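Long-range contacts in protein synthesis inhibitor I (PDB 4FBC), which belongs to the ribosome-inactivating protein family and binds adenosine monophosphate in a pocket of its fold: residues A[12-17]-A[61-66]; A[65-70]-A[78-83]; A[85-90]-A[177-182]; A[219-224]-A[256-261]. The protein carries 3 engineered substitutions. All blocks are in the same frame, centred on the assembly; numbering follows the deposited sequence.

The four contacts illustrate how a pocket is assembled from distant stretches of chain. Interactions 1 and 2 share Phe65 and His66 and build one mixed sheet outward from strand 64-70, their centres about 9 Å apart. The sheet continues into interaction 3, where strand 89-93 follows strand 78-83 and Ala81 O lies 3.0 Å from Glu90 N. Interaction 3 itself holds five of the eight residues around the adenosine monophosphate. Interaction 4 joins it from another direction, Arg179 O lying 2.7 Å from Gly256 N, and the side chain of Leu259 comes within about 5 Å of the ligand. Interactions 2 and 4 do not touch, with centres about 25 Å apart.

Interaction 1: A[12-17]-A[61-66]; sequences KPLFTA and PSRWFH
Pro13 lays its CG over the middle of the His66 ring, 3.8 Å from the ring centroid, a CH-pi contact. Phe15 and Phe65 run alongside one another, their planes within 9° of parallel but displaced, with little overlap. What covers the Phe15 ring is instead Phe65 CB, 3.7 Å from its centroid. Both phenylalanines carry CG between backbone N and carbonyl carbon (chi1 64° and 70°), similar torsions, consistent with the near-parallel rings. The backbones align these groups: Leu14 N donates to Trp64 O at 2.8 Å, His66 N to Phe15 O and Ala17 N to His66 O, with Thr16 and His66 paired in parallel register. One water accepts from Trp64 N and donates to Lys12 O; a second, in the plane of the imidazole, links Thr16 OG1 with His66 ND1, 2.7 Å from the latter. His66 NE2 is bonded to Val10 O, so the ring is held at both nitrogens. Leu14 CD1 rests 3.6 Å from Arg63 NH2, which pairs with the terminal carboxylate of Lys282. Strand 16-20 edges the mixed sheet beside strand 64-70, and helix 25-39 packs on Phe15, Ala17 and Phe65.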
# COMPACT_ATOMS: atom_id res chain seq x y z
N LYS A 12 4.56 14.83 -9.55
CA LYS A 12 3.95 14.58 -10.85
C LYS A 12 3.34 13.18 -10.85
O LYS A 12 3.80 12.29 -11.55
CB LYS A 12 4.96 14.71 -11.98
CG LYS A 12 5.51 16.11 -12.14
CD LYS A 12 6.69 16.14 -13.09
CE LYS A 12 7.12 17.56 -13.35
NZ LYS A 12 6.97 18.38 -12.11
N PRO A 13 2.28 13.00 -10.06
CA PRO A 13 1.71 11.66 -9.87
C PRO A 13 1.13 11.09 -11.17
O PRO A 13 0.59 11.85 -11.98
CB PRO A 13 0.58 11.90 -8.86
CG PRO A 13 0.19 13.34 -9.08
CD PRO A 13 1.48 14.04 -9.38
N LEU A 14 1.25 9.78 -11.36
CA LEU A 14 0.65 9.13 -12.52
C LEU A 14 -0.88 9.17 -12.46
O LEU A 14 -1.55 9.18 -13.49
CB LEU A 14 1.15 7.68 -12.63
CG LEU A 14 2.63 7.58 -13.00
CD1 LEU A 14 3.18 6.21 -12.69
CD2 LEU A 14 2.81 7.91 -14.48
N PHE A 15 -1.40 9.18 -11.23
CA PHE A 15 -2.83 9.37 -10.97
C PHE A 15 -3.03 9.78 -9.53
O PHE A 15 -2.11 9.69 -8.70
CB PHE A 15 -3.63 8.09 -11.28
CG PHE A 15 -3.27 6.92 -10.40
CD1 PHE A 15 -2.21 6.09 -10.73
CD2 PHE A 15 -4.00 6.64 -9.25
CE1 PHE A 15 -1.87 5.02 -9.93
CE2 PHE A 15 -3.67 5.55 -8.44
CZ PHE A 15 -2.61 4.74 -8.78
N THR A 16 -4.24 10.25 -9.22
CA THR A 16 -4.60 10.56 -7.85
C THR A 16 -5.87 9.80 -7.49
O THR A 16 -6.86 9.84 -8.23
CB THR A 16 -4.80 12.07 -7.63
OG1 THR A 16 -3.55 12.75 -7.84
CG2 THR A 16 -5.27 12.34 -6.21
N ALA A 17 -5.84 9.09 -6.36
CA ALA A 17 -7.03 8.45 -5.83
C ALA A 17 -7.50 9.24 -4.61
O ALA A 17 -6.69 9.60 -3.76
CB ALA A 17 -6.75 6.99 -5.44
N PRO A 61 13.68 6.12 -7.63
CA PRO A 61 12.23 5.96 -7.82
C PRO A 61 11.61 7.15 -8.56
O PRO A 61 11.60 8.25 -8.02
CB PRO A 61 11.69 5.89 -6.38
CG PRO A 61 12.86 5.37 -5.57
CD PRO A 61 14.08 5.94 -6.22
N SER A 62 11.11 6.91 -9.77
CA SER A 62 10.57 8.00 -10.59
C SER A 62 9.10 7.82 -10.99
O SER A 62 8.58 8.59 -11.80
CB SER A 62 11.43 8.21 -11.84
OG SER A 62 11.12 7.25 -12.84
N ARG A 63 8.44 6.81 -10.44
CA ARG A 63 7.02 6.56 -10.71
C ARG A 63 6.23 6.63 -9.41
O ARG A 63 6.43 5.81 -8.50
CB ARG A 63 6.84 5.19 -11.39
CG ARG A 63 7.48 5.08 -12.76
CD ARG A 63 7.19 3.74 -13.42
NE ARG A 63 5.76 3.57 -13.67
CZ ARG A 63 4.98 2.76 -12.97
NH1 ARG A 63 5.50 2.03 -11.99
NH2 ARG A 63 3.68 2.68 -13.25
N TRP A 64 5.34 7.62 -9.31
CA TRP A 64 4.60 7.92 -8.08
C TRP A 64 3.11 8.10 -8.34
O TRP A 64 2.72 8.43 -9.45
CB TRP A 64 5.14 9.21 -7.46
CG TRP A 64 6.58 9.10 -7.03
CD1 TRP A 64 7.69 9.24 -7.82
CD2 TRP A 64 7.06 8.80 -5.71
NE1 TRP A 64 8.83 9.05 -7.07
CE2 TRP A 64 8.47 8.78 -5.78
CE3 TRP A 64 6.44 8.56 -4.49
CZ2 TRP A 64 9.26 8.52 -4.66
CZ3 TRP A 64 7.23 8.29 -3.38
CH2 TRP A 64 8.63 8.28 -3.47
N PHE A 65 2.29 7.84 -7.32
CA PHE A 65 0.90 8.29 -7.35
C PHE A 65 0.56 9.01 -6.05
O PHE A 65 1.31 8.92 -5.08
CB PHE A 65 -0.10 7.15 -7.66
CG PHE A 65 -0.25 6.11 -6.57
CD1 PHE A 65 0.67 5.08 -6.44
CD2 PHE A 65 -1.37 6.13 -5.73
CE1 PHE A 65 0.53 4.10 -5.46
CE2 PHE A 65 -1.53 5.15 -4.74
CZ PHE A 65 -0.58 4.13 -4.61
N HIS A 66 -0.54 9.76 -6.05
CA HIS A 66 -1.03 10.41 -4.85
C HIS A 66 -2.33 9.78 -4.35
O HIS A 66 -3.16 9.33 -5.14
CB HIS A 66 -1.27 11.90 -5.08
CG HIS A 66 -0.01 12.70 -5.21
ND1 HIS A 66 -0.01 14.06 -5.41
CD2 HIS A 66 1.29 12.32 -5.16
CE1 HIS A 66 1.24 14.49 -5.49
NE2 HIS A 66 2.05 13.45 -5.34
O HOH W 1 5.38 9.81 -11.17
O HOH W 2 -2.43 15.17 -5.99

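Interaction 2: A[65-70]-A[78-83]; sequences FHVVLK and LTLAIR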
# COMPACT_ATOMS: atom_id res chain seq x y z
N PHE A 65 2.29 7.84 -7.32
CA PHE A 65 0.90 8.29 -7.35
C PHE A 65 0.56 9.01 -6.05
O PHE A 65 1.31 8.92 -5.08
CB PHE A 65 -0.10 7.15 -7.66
CG PHE A 65 -0.25 6.11 -6.57
CD1 PHE A 65 0.67 5.08 -6.44
CD2 PHE A 65 -1.37 6.13 -5.73
CE1 PHE A 65 0.53 4.10 -5.46
CE2 PHE A 65 -1.53 5.15 -4.74
CZ PHE A 65 -0.58 4.13 -4.61
N HIS A 66 -0.54 9.76 -6.05
CA HIS A 66 -1.03 10.41 -4.85
C HIS A 66 -2.33 9.78 -4.35
O HIS A 66 -3.16 9.33 -5.14
CB HIS A 66 -1.27 11.90 -5.08
CG HIS A 66 -0.01 12.70 -5.21
ND1 HIS A 66 -0.01 14.06 -5.41
CD2 HIS A 66 1.29 12.32 -5.16
CE1 HIS A 66 1.24 14.49 -5.49
NE2 HIS A 66 2.05 13.45 -5.34
N VAL A 67 -2.46 9.75 -3.04
CA VAL A 67 -3.74 9.46 -2.41
C VAL A 67 -4.15 10.69 -1.63
O VAL A 67 -3.35 11.24 -0.85
CB VAL A 67 -3.67 8.23 -1.50
CG1 VAL A 67 -4.90 8.15 -0.58
CG2 VAL A 67 -3.56 6.97 -2.34
N VAL A 68 -5.37 11.16 -1.85
CA VAL A 68 -5.88 12.29 -1.09
C VAL A 68 -6.99 11.84 -0.16
O VAL A 68 -7.98 11.25 -0.60
CB VAL A 68 -6.40 13.40 -2.02
CG1 VAL A 68 -7.06 14.50 -1.21
CG2 VAL A 68 -5.24 13.97 -2.83
N LEU A 69 -6.81 12.10 1.13
CA LEU A 69 -7.76 11.69 2.16
C LEU A 69 -8.42 12.94 2.73
O LEU A 69 -7.75 13.79 3.31
CB LEU A 69 -7.06 10.89 3.26
CG LEU A 69 -6.39 9.59 2.81
CD1 LEU A 69 -5.66 8.92 3.98
CD2 LEU A 69 -7.42 8.64 2.20
N LYS A 70 -9.74 13.04 2.57
CA LYS A 70 -10.47 14.24 2.96
C LYS A 70 -11.35 14.00 4.19
O LYS A 70 -12.02 12.98 4.29
CB LYS A 70 -11.33 14.70 1.78
CG LYS A 70 -10.52 15.02 0.53
CD LYS A 70 -11.39 15.20 -0.71
CE LYS A 70 -12.42 16.30 -0.52
NZ LYS A 70 -13.02 16.72 -1.81
N LEU A 78 -5.53 15.56 2.92
CA LEU A 78 -4.14 15.21 3.20
C LEU A 78 -3.62 14.42 2.01
O LEU A 78 -4.22 13.42 1.62
CB LEU A 78 -4.05 14.36 4.46
CG LEU A 78 -2.72 13.65 4.71
CD1 LEU A 78 -1.62 14.66 5.05
CD2 LEU A 78 -2.84 12.60 5.80
N THR A 79 -2.51 14.87 1.42
CA THR A 79 -1.98 14.19 0.23
C THR A 79 -0.84 13.28 0.63
O THR A 79 0.08 13.69 1.35
CB THR A 79 -1.53 15.18 -0.86
OG1 THR A 79 -2.60 16.07 -1.19
CG2 THR A 79 -1.10 14.44 -2.13
N LEU A 80 -0.92 12.03 0.18
CA LEU A 80 0.13 11.05 0.41
C LEU A 80 0.88 10.80 -0.89
O LEU A 80 0.26 10.66 -1.94
CB LEU A 80 -0.48 9.72 0.87
CG LEU A 80 -1.45 9.80 2.04
CD1 LEU A 80 -1.91 8.39 2.43
CD2 LEU A 80 -0.80 10.49 3.22
N ALA A 81 2.21 10.74 -0.82
CA ALA A 81 3.02 10.38 -1.98
C ALA A 81 3.48 8.93 -1.85
O ALA A 81 4.19 8.57 -0.91
CB ALA A 81 4.22 11.31 -2.09
N ILE A 82 3.06 8.10 -2.80
CA ILE A 82 3.30 6.66 -2.73
C ILE A 82 3.94 6.17 -4.02
O ILE A 82 3.55 6.58 -5.11
CB ILE A 82 1.96 5.90 -2.47
CG1 ILE A 82 1.29 6.41 -1.19
CG2 ILE A 82 2.21 4.41 -2.38
CD1 ILE A 82 -0.17 5.92 -1.01
N ARG A 83 4.93 5.29 -3.92
CA ARG A 83 5.59 4.77 -5.12
C ARG A 83 4.63 3.90 -5.92
O ARG A 83 3.89 3.11 -5.34
CB ARG A 83 6.85 3.99 -4.74
CG ARG A 83 7.97 4.88 -4.24
CD ARG A 83 9.19 4.09 -3.80
NE ARG A 83 9.68 3.20 -4.85
CZ ARG A 83 10.85 2.56 -4.80
NH1 ARG A 83 11.64 2.70 -3.75
NH2 ARG A 83 11.21 1.78 -5.81
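Phe65 opens the hairpin with a hydrogen-bonded pair: its N donates to Ile82 O at 2.8 Å and its O accepts from Ile82 N. Ile82 CB sits over one face of the Phe65 ring, 4.0 Å from the centroid and toward the rim, and Ile82 CG2 reaches Phe65 CE1 at 3.5 Å. Arg83 O lies at the ring edge, near its plane. His66 faces Ala81 in a non-hydrogen-bonded pair, its CA turned to Leu80 O in a CA-H...O contact of 3.2 Å. The His66 ring, bonded through NE2 to Val10 O, packs on the Thr79 methyl, with His66 ND1 3.5 Å from Thr79 CG2. At Val67 the main-chain bonds resume with Leu80 in both directions, and Val67 CG2 meets Ile82 CD1 at 3.8 Å, across the diagonal. Val68 pairs with Thr79 without direct bonds. The Thr79 torsion (chi1 -55°) divides its branches, CG2 going to His66 and OG1 to Val68 CG2 at 3.8 Å. Leu69 exchanges two bonds with Leu78, and its CD1 approaches Leu80 CD1 at 4.1 Å. The strand axes run antiparallel at 155°. Side chains alternate: Phe65, Val67, Leu69, Leu78, Leu80 and Ile82 share one face, against which helix 25-39 packs on Phe65 and Val67 and helix 157-179 on Val67, Leu69, Leu78 and Ile82, while strand 16-20 flanks strand 64-70 on the side away from the hairpin partner.

Interaction 3: A[85-90]-A[177-182]; sequences DNIYLE and ATRFQT. With AMP (adenosine monophosphate), chain E.
The nucleotide pocket of this ribosome-inactivating fold is built where Arg179, at the end of helix 157-179, meets the loop carrying Asn86, Ile87 and Tyr88. Arg179 reaches across with an extended chain, past Ile87 CD1, and NH2 donates to Asn86 O at 2.8 Å (165°), the bond lying in both the carbonyl and the guanidinium plane. The same NH2 stands at the edge of the Tyr88 ring, 3.4 Å from CD1, the ring and guanidinium planes almost perpendicular at 88°. Tyr88 is sandwiched: Asn86 ND2 lies 3.3 Å above the centre of one face, and adenine C5 of adenosine monophosphate 3.7 Å above the opposite one. Asn86 OD1 accepts from Tyr88 N, the hydrogen bond of an Asx turn. The adenine edge is read by Leu89, whose N donates to N1 at 2.9 Å and whose O accepts from N6. Tyr88 OH bonds phosphate O3P. Glu176 forms a salt bridge with Arg179 NH1, and Trp214 a cation-pi contact with Arg179. With Arg179 NH2 bonded to the loop carbonyl and Arg179 NH1 to adenine N3 at 3.2 Å, the guanidinium has its rotation fixed, and the base is bonded at N1, N3 and N6 and lies over the Tyr88 ring.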
# COMPACT_ATOMS: atom_id res chain seq x y z
N ASP A 85 5.56 1.61 -8.04
CA ASP A 85 6.20 0.33 -8.36
C ASP A 85 6.14 -0.67 -7.22
O ASP A 85 6.03 -1.88 -7.45
CB ASP A 85 7.66 0.52 -8.86
CG ASP A 85 8.47 1.45 -7.98
OD1 ASP A 85 8.03 1.80 -6.86
OD2 ASP A 85 9.59 1.84 -8.41
N ASN A 86 6.18 -0.18 -5.98
CA ASN A 86 6.10 -1.07 -4.82
C ASN A 86 5.12 -0.62 -3.73
O ASN A 86 5.05 -1.24 -2.67
CB ASN A 86 7.50 -1.33 -4.22
CG ASN A 86 8.15 -0.07 -3.70
OD1 ASN A 86 7.51 0.98 -3.61
ND2 ASN A 86 9.45 -0.16 -3.36
N ILE A 87 4.38 0.45 -4.00
CA ILE A 87 3.36 0.99 -3.08
C ILE A 87 3.93 1.43 -1.71
O ILE A 87 3.25 1.37 -0.69
CB ILE A 87 2.15 0.03 -2.94
CG1 ILE A 87 1.86 -0.66 -4.28
CG2 ILE A 87 0.90 0.80 -2.46
CD1 ILE A 87 0.72 -1.72 -4.20
N TYR A 88 5.18 1.88 -1.70
CA TYR A 88 5.77 2.40 -0.47
C TYR A 88 5.32 3.82 -0.23
O TYR A 88 5.44 4.66 -1.11
CB TYR A 88 7.30 2.43 -0.55
CG TYR A 88 8.00 1.12 -0.32
CD1 TYR A 88 7.34 -0.09 -0.49
CD2 TYR A 88 9.33 1.09 0.08
CE1 TYR A 88 7.99 -1.29 -0.29
CE2 TYR A 88 10.00 -0.10 0.29
CZ TYR A 88 9.32 -1.29 0.10
OH TYR A 88 9.97 -2.48 0.30
N LEU A 89 4.85 4.09 0.98
CA LEU A 89 4.55 5.46 1.38
C LEU A 89 5.87 6.15 1.68
O LEU A 89 6.69 5.61 2.42
CB LEU A 89 3.69 5.47 2.64
CG LEU A 89 3.39 6.83 3.25
CD1 LEU A 89 2.62 7.75 2.28
CD2 LEU A 89 2.62 6.65 4.57
N GLU A 90 6.09 7.33 1.12
CA GLU A 90 7.33 8.06 1.41
C GLU A 90 7.13 9.52 1.81
O GLU A 90 8.00 10.11 2.45
CB GLU A 90 8.32 7.96 0.25
CG GLU A 90 8.91 6.56 0.03
CD GLU A 90 9.75 6.05 1.20
OE1 GLU A 90 10.12 6.85 2.09
OE2 GLU A 90 10.03 4.84 1.23
N ALA A 177 -4.14 -2.27 2.47
CA ALA A 177 -5.47 -2.50 1.89
C ALA A 177 -5.37 -2.68 0.38
O ALA A 177 -6.02 -3.57 -0.20
CB ALA A 177 -6.38 -1.34 2.22
N THR A 178 -4.58 -1.85 -0.28
CA THR A 178 -4.36 -1.99 -1.72
C THR A 178 -3.70 -3.34 -2.04
O THR A 178 -4.12 -4.06 -2.96
CB THR A 178 -3.51 -0.82 -2.26
OG1 THR A 178 -4.24 0.41 -2.09
CG2 THR A 178 -3.18 -1.00 -3.72
N ARG A 179 -2.67 -3.70 -1.28
CA ARG A 179 -1.95 -4.94 -1.52
C ARG A 179 -2.77 -6.21 -1.29
O ARG A 179 -2.56 -7.21 -1.98
CB ARG A 179 -0.71 -5.01 -0.63
CG ARG A 179 0.40 -4.07 -1.08
CD ARG A 179 1.42 -3.92 0.03
NE ARG A 179 2.57 -3.10 -0.37
CZ ARG A 179 3.29 -2.37 0.47
NH1 ARG A 179 2.98 -2.35 1.76
NH2 ARG A 179 4.32 -1.67 0.02
N PHE A 180 -3.67 -6.18 -0.32
CA PHE A 180 -4.35 -7.40 0.14
C PHE A 180 -5.86 -7.26 0.20
O PHE A 180 -6.37 -6.35 0.85
CB PHE A 180 -3.86 -7.80 1.53
CG PHE A 180 -2.41 -8.12 1.58
CD1 PHE A 180 -1.93 -9.32 1.08
CD2 PHE A 180 -1.51 -7.20 2.10
CE1 PHE A 180 -0.57 -9.61 1.10
CE2 PHE A 180 -0.16 -7.48 2.13
CZ PHE A 180 0.30 -8.68 1.63
N GLN A 181 -6.56 -8.19 -0.45
CA GLN A 181 -8.03 -8.23 -0.39
C GLN A 181 -8.51 -8.56 1.02
O GLN A 181 -9.62 -8.20 1.41
CB GLN A 181 -8.59 -9.27 -1.37
CG GLN A 181 -8.17 -9.03 -2.83
CD GLN A 181 -9.07 -9.77 -3.80
OE1 GLN A 181 -10.25 -9.44 -3.93
NE2 GLN A 181 -8.52 -10.77 -4.48
N THR A 182 -7.69 -9.28 1.76
CA THR A 182 -8.02 -9.60 3.15
C THR A 182 -8.08 -8.32 3.97
O THR A 182 -9.06 -8.07 4.69
CB THR A 182 -7.00 -10.55 3.76
OG1 THR A 182 -5.69 -10.09 3.39
CG2 THR A 182 -7.20 -11.98 3.26
P AMP E . 12.14 -3.87 2.90
O1P AMP E . 12.48 -3.10 4.16
O2P AMP E . 12.75 -5.24 2.69
O3P AMP E . 12.42 -3.00 1.69
O5' AMP E . 10.55 -3.96 2.75
C5' AMP E . 9.84 -5.13 3.15
C4' AMP E . 8.35 -4.93 3.05
O4' AMP E . 7.93 -3.96 4.05
C3' AMP E . 7.84 -4.36 1.73
O3' AMP E . 7.69 -5.35 0.72
C2' AMP E . 6.54 -3.68 2.13
O2' AMP E . 5.49 -4.64 2.25
C1' AMP E . 6.89 -3.16 3.53
N9 AMP E . 7.34 -1.74 3.52
C8 AMP E . 8.59 -1.31 3.81
N7 AMP E . 8.68 0.05 3.72
C5 AMP E . 7.46 0.51 3.37
C6 AMP E . 6.85 1.84 3.11
N6 AMP E . 7.59 2.98 3.21
N1 AMP E . 5.53 1.88 2.78
C2 AMP E . 4.79 0.75 2.67
N3 AMP E . 5.28 -0.49 2.89
C4 AMP E . 6.58 -0.67 3.25

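Interaction 4: A[219-224]-A[256-261]; sequences AALLKT and GILLFV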
# COMPACT_ATOMS: atom_id res chain seq x y z
N ALA A 219 5.48 -13.96 -4.94
CA ALA A 219 6.34 -14.92 -5.61
C ALA A 219 5.74 -16.33 -5.63
O ALA A 219 5.81 -17.02 -6.64
CB ALA A 219 7.73 -14.93 -4.98
N ALA A 220 5.16 -16.77 -4.51
CA ALA A 220 4.53 -18.08 -4.46
C ALA A 220 3.43 -18.29 -5.51
O ALA A 220 3.31 -19.37 -6.10
CB ALA A 220 3.98 -18.37 -3.06
N LEU A 221 2.61 -17.27 -5.75
CA LEU A 221 1.60 -17.39 -6.78
C LEU A 221 2.20 -17.31 -8.19
O LEU A 221 1.83 -18.09 -9.06
CB LEU A 221 0.49 -16.34 -6.60
CG LEU A 221 -0.72 -16.58 -7.49
CD1 LEU A 221 -1.37 -17.94 -7.18
CD2 LEU A 221 -1.72 -15.46 -7.30
N LEU A 222 3.15 -16.39 -8.39
CA LEU A 222 3.80 -16.25 -9.70
C LEU A 222 4.46 -17.55 -10.18
O LEU A 222 4.47 -17.85 -11.38
CB LEU A 222 4.84 -15.12 -9.67
CG LEU A 222 4.25 -13.71 -9.60
CD1 LEU A 222 5.33 -12.68 -9.25
CD2 LEU A 222 3.59 -13.36 -10.92
N LYS A 223 5.02 -18.31 -9.24
CA LYS A 223 5.65 -19.58 -9.58
C LYS A 223 4.68 -20.57 -10.22
O LYS A 223 5.07 -21.38 -11.06
CB LYS A 223 6.31 -20.19 -8.34
CG LYS A 223 7.58 -19.48 -7.93
CD LYS A 223 8.18 -20.06 -6.67
CE LYS A 223 9.45 -19.30 -6.29
NZ LYS A 223 10.08 -19.85 -5.04
N THR A 224 3.41 -20.50 -9.84
CA THR A 224 2.43 -21.43 -10.38
C THR A 224 2.06 -21.14 -11.84
O THR A 224 1.48 -21.99 -12.53
CB THR A 224 1.15 -21.50 -9.50
OG1 THR A 224 0.44 -20.26 -9.57
CG2 THR A 224 1.50 -21.82 -8.04
N GLY A 256 -4.44 -8.52 -3.35
CA GLY A 256 -5.08 -7.39 -4.03
C GLY A 256 -4.32 -7.03 -5.30
O GLY A 256 -4.91 -6.92 -6.37
N ILE A 257 -3.01 -6.85 -5.17
CA ILE A 257 -2.13 -6.66 -6.34
C ILE A 257 -0.77 -7.22 -5.97
O ILE A 257 -0.33 -7.05 -4.84
CB ILE A 257 -2.06 -5.16 -6.79
CG1 ILE A 257 -1.18 -5.01 -8.04
CG2 ILE A 257 -1.62 -4.23 -5.64
CD1 ILE A 257 -1.31 -3.62 -8.73
N LEU A 258 -0.15 -7.94 -6.89
CA LEU A 258 1.11 -8.63 -6.60
C LEU A 258 2.29 -7.69 -6.82
O LEU A 258 2.29 -6.91 -7.76
CB LEU A 258 1.29 -9.87 -7.50
CG LEU A 258 0.52 -11.16 -7.22
CD1 LEU A 258 -0.97 -11.00 -7.55
CD2 LEU A 258 1.10 -12.34 -7.99
N LEU A 259 3.30 -7.78 -5.95
CA LEU A 259 4.61 -7.18 -6.23
C LEU A 259 5.25 -7.98 -7.36
O LEU A 259 5.17 -9.20 -7.38
CB LEU A 259 5.50 -7.26 -4.99
CG LEU A 259 6.93 -6.72 -5.11
CD1 LEU A 259 6.91 -5.23 -5.31
CD2 LEU A 259 7.71 -7.10 -3.85
N PHE A 260 5.88 -7.30 -8.31
CA PHE A 260 6.59 -8.06 -9.32
C PHE A 260 7.80 -8.76 -8.69
O PHE A 260 8.58 -8.15 -7.97
CB PHE A 260 7.04 -7.20 -10.49
CG PHE A 260 7.76 -7.98 -11.54
CD1 PHE A 260 7.04 -8.73 -12.47
CD2 PHE A 260 9.14 -8.02 -11.57
CE1 PHE A 260 7.70 -9.49 -13.43
CE2 PHE A 260 9.80 -8.78 -12.53
CZ PHE A 260 9.09 -9.51 -13.45
N VAL A 261 7.93 -10.05 -8.97
CA VAL A 261 9.10 -10.81 -8.55
C VAL A 261 9.63 -11.64 -9.72
O VAL A 261 8.86 -12.28 -10.45
CB VAL A 261 8.77 -11.77 -7.39
CG1 VAL A 261 10.07 -12.42 -6.89
CG2 VAL A 261 8.08 -11.04 -6.26
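Leu222 brings its CD1 methyl against the flat peptide groups of the facing chain, 3.7 Å from Val261 N and 4.0 Å from Leu259 O; no aromatic ring meets another residue across this contact. The one ring in the two segments, that of Phe260, turns from the helix and packs on Pro54 and on helix 269-278. The motif is plain: helix 214-225 lies against an irregular, extended loop that runs from helix 248-254 toward helix 269-278, and between residues 219-224 and 256-261 the contact is apolar, with no hydrogen bond. Leu222 and Leu258 reach toward each other tip to tip, Leu222 CG standing 3.8 Å from Leu258 CD2. That same methyl also approaches Leu221 CD2 at 4.3 Å, so Leu258 addresses two consecutive helical residues. One helical turn earlier, Ala219 CB faces the branched end of Val261, 3.9 Å from CG1. With CG1 anti to the backbone N (chi1 -174°), Val261 presents both of its methyls to that small side chain. Leu222 is common to both meetings: it shares Val261 with Ala219 and Leu258 with Leu221. Hydrogen bonds from the first two turns of the helix hold the loop at its flank: Ser218 OG pairs with Leu259 N, and Trp214 NE1, from a residue of the adenosine monophosphate pocket, with Ile257 O. Ser46 of strand 45-46 touches both Leu221 and Leu258. Farther along the helix, Leu221 O accepts twice from one residue, from Thr224 N at 3.0 Å and from Thr224 OG1 at 2.6 Å.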